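Local coordinates for probable N-glycosylase/DNA lyase (Thermotoga maritima, PDB 3N0U), which belongs to the helix-hairpin-helix superfamily of DNA glycosylases and is probably a DNA repair enzyme, at residues Gln33-Phe38 / Phe146-Gly151. Residues are numbered along the deposited sequence; the frame is centred on the assembly and turned at random.
Sequences QRFEEF and FLRNTG
The Asn-149 amide is stacked over one face of the Phe-38 ring, planes 17° apart, with OD1 3.5 Å from Phe-38 CZ and offset toward the rim. Asn-149 CA makes a CH-pi contact with the same face, 3.9 Å from the ring centroid, and Phe-38 CA makes a CA-H...O contact with Asn-149 O (3.4 Å). Phe-38 CE2 lies over a face of the Arg-148 guanidinium, which is tilted only 14° from the ring, and is 3.3 Å from Arg-148 NE. Bends at chi2 (-77°) and chi3 turn the arginine back beside the asparagine, where NE and NH2 both bond to OD1; NE is 2.8 Å from Asn-149 OD1. These two bonds, both in the guanidinium plane, tie the arginine to the asparagine, with both flat groups nearly parallel to the Phe-38 ring. Arg-34 O, from the preceding turn of the same helix, sits over the rim of the opposite face. Phe-35 stands almost perpendicular to the guanidinium, touching Arg-148 CD with CE1 (3.6 Å), while Gly-151 O meets its edge. Gly-151, at positive phi, is the C-prime residue of a Schellman motif that ends the helix. Arg-148 also forms a salt bridge with Asp-206, and Asn-149 ND2 is hydrogen-bonded to Glu-53 and the Lys-219 carbonyl. The buried contact joins long helix 13-44 to the end of helix 140-148, with Leu-207 of helix 202-214 packed on both phenylalanines and helix 47-59 against Asn-149 and Thr-150.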
loop_
_atom_site.group_PDB
_atom_site.type_symbol
_atom_site.label_atom_id
_atom_site.label_comp_id
_atom_site.label_asym_id
_atom_site.label_seq_id
_atom_site.Cartn_x
_atom_site.Cartn_y
_atom_site.Cartn_z
ATOM N N GLN A 33 6.197 -15.284 0.660
ATOM C CA GLN A 33 4.865 -15.832 0.886
ATOM C C GLN A 33 3.824 -14.731 0.779
ATOM O O GLN A 33 2.746 -14.925 0.205
ATOM C CB GLN A 33 4.792 -16.522 2.243
ATOM C CG GLN A 33 5.423 -17.907 2.198
ATOM C CD GLN A 33 5.988 -18.349 3.533
ATOM O OE1 GLN A 33 5.428 -18.047 4.590
ATOM N NE2 GLN A 33 7.113 -19.060 3.492
ATOM N N ARG A 34 4.159 -13.540 1.266
ATOM C CA ARG A 34 3.200 -12.445 1.214
ATOM C C ARG A 34 2.988 -12.026 -0.242
ATOM O O ARG A 34 1.855 -11.797 -0.674
ATOM C CB ARG A 34 3.684 -11.281 2.069
ATOM C CG ARG A 34 2.700 -10.142 2.175
ATOM C CD ARG A 34 1.438 -10.560 2.901
ATOM N NE ARG A 34 1.640 -10.730 4.342
ATOM C CZ ARG A 34 1.618 -11.893 4.980
ATOM N NH1 ARG A 34 1.407 -13.031 4.325
ATOM N NH2 ARG A 34 1.808 -11.912 6.292
ATOM N N PHE A 35 4.074 -11.967 -1.005
ATOM C CA PHE A 35 3.946 -11.626 -2.411
ATOM C C PHE A 35 3.158 -12.638 -3.215
ATOM O O PHE A 35 2.468 -12.265 -4.172
ATOM C CB PHE A 35 5.289 -11.318 -3.072
ATOM C CG PHE A 35 5.307 -9.957 -3.634
ATOM C CD1 PHE A 35 5.643 -8.890 -2.834
ATOM C CD2 PHE A 35 4.843 -9.722 -4.914
ATOM C CE1 PHE A 35 5.595 -7.609 -3.317
ATOM C CE2 PHE A 35 4.778 -8.431 -5.409
ATOM C CZ PHE A 35 5.169 -7.374 -4.603
ATOM N N GLU A 36 3.232 -13.909 -2.834
ATOM C CA GLU A 36 2.443 -14.927 -3.529
ATOM C C GLU A 36 0.958 -14.643 -3.322
ATOM O O GLU A 36 0.143 -14.889 -4.209
ATOM C CB GLU A 36 2.820 -16.330 -3.044
ATOM C CG GLU A 36 4.102 -16.844 -3.666
ATOM C CD GLU A 36 4.865 -17.804 -2.759
ATOM O OE1 GLU A 36 4.236 -18.400 -1.851
ATOM O OE2 GLU A 36 6.099 -17.962 -2.958
ATOM N N GLU A 37 0.610 -14.110 -2.157
ATOM C CA GLU A 37 -0.771 -13.753 -1.869
ATOM C C GLU A 37 -1.182 -12.531 -2.702
ATOM O O GLU A 37 -2.287 -12.466 -3.247
ATOM C CB GLU A 37 -0.962 -13.516 -0.364
ATOM C CG GLU A 37 -0.693 -14.784 0.476
ATOM C CD GLU A 37 -0.549 -14.537 1.970
ATOM O OE1 GLU A 37 -0.643 -13.373 2.402
ATOM O OE2 GLU A 37 -0.336 -15.527 2.713
ATOM N N PHE A 38 -0.272 -11.576 -2.849
ATOM C CA PHE A 38 -0.555 -10.416 -3.688
ATOM C C PHE A 38 -0.768 -10.849 -5.133
ATOM O O PHE A 38 -1.694 -10.382 -5.788
ATOM C CB PHE A 38 0.603 -9.415 -3.663
ATOM C CG PHE A 38 0.885 -8.813 -2.301
ATOM C CD1 PHE A 38 -0.065 -8.802 -1.297
ATOM C CD2 PHE A 38 2.096 -8.203 -2.074
ATOM C CE1 PHE A 38 0.207 -8.223 -0.073
ATOM C CE2 PHE A 38 2.385 -7.621 -0.853
ATOM C CZ PHE A 38 1.434 -7.620 0.149
ATOM N N PHE A 146 -2.219 -0.154 -3.100
ATOM C CA PHE A 146 -3.218 -1.029 -3.700
ATOM C C PHE A 146 -2.596 -1.852 -4.838
ATOM O O PHE A 146 -2.741 -3.083 -4.891
ATOM C CB PHE A 146 -4.410 -0.210 -4.224
ATOM C CG PHE A 146 -5.359 -0.992 -5.105
ATOM C CD1 PHE A 146 -6.179 -1.958 -4.573
ATOM C CD2 PHE A 146 -5.402 -0.753 -6.453
ATOM C CE1 PHE A 146 -7.033 -2.670 -5.373
ATOM C CE2 PHE A 146 -6.249 -1.474 -7.264
ATOM C CZ PHE A 146 -7.065 -2.432 -6.712
ATOM N N LEU A 147 -1.925 -1.183 -5.760
ATOM C CA LEU A 147 -1.366 -1.894 -6.904
ATOM C C LEU A 147 -0.338 -2.944 -6.468
ATOM O O LEU A 147 -0.368 -4.100 -6.912
ATOM C CB LEU A 147 -0.813 -0.901 -7.935
ATOM C CG LEU A 147 -1.917 -0.092 -8.646
ATOM C CD1 LEU A 147 -1.336 1.084 -9.397
ATOM C CD2 LEU A 147 -2.731 -0.986 -9.588
ATOM N N ARG A 148 0.543 -2.580 -5.550
ATOM C CA ARG A 148 1.514 -3.523 -5.031
ATOM C C ARG A 148 0.820 -4.746 -4.423
ATOM O O ARG A 148 1.272 -5.885 -4.612
ATOM C CB ARG A 148 2.380 -2.820 -3.979
ATOM C CG ARG A 148 3.663 -3.547 -3.598
ATOM C CD ARG A 148 3.455 -4.748 -2.653
ATOM N NE ARG A 148 2.745 -4.415 -1.425
ATOM C CZ ARG A 148 3.323 -3.981 -0.310
ATOM N NH1 ARG A 148 4.621 -3.776 -0.261
ATOM N NH2 ARG A 148 2.579 -3.702 0.752
ATOM N N ASN A 149 -0.270 -4.501 -3.682
ATOM C CA ASN A 149 -0.992 -5.569 -3.013
ATOM C C ASN A 149 -1.761 -6.489 -3.986
ATOM O O ASN A 149 -2.322 -7.502 -3.575
ATOM C CB ASN A 149 -1.917 -5.034 -1.918
ATOM C CG ASN A 149 -1.169 -4.670 -0.646
ATOM O OD1 ASN A 149 0.035 -4.517 -0.645
ATOM N ND2 ASN A 149 -1.889 -4.529 0.428
ATOM N N THR A 150 -1.779 -6.139 -5.267
ATOM C CA THR A 150 -2.332 -7.016 -6.293
ATOM C C THR A 150 -1.220 -7.663 -7.131
ATOM O O THR A 150 -1.492 -8.306 -8.135
ATOM C CB THR A 150 -3.293 -6.267 -7.249
ATOM O OG1 THR A 150 -2.548 -5.422 -8.149
ATOM C CG2 THR A 150 -4.274 -5.453 -6.470
ATOM N N GLY A 151 0.026 -7.476 -6.708
ATOM C CA GLY A 151 1.171 -8.126 -7.324
ATOM C C GLY A 151 2.104 -7.222 -8.111
ATOM O O GLY A 151 3.125 -7.695 -8.626
#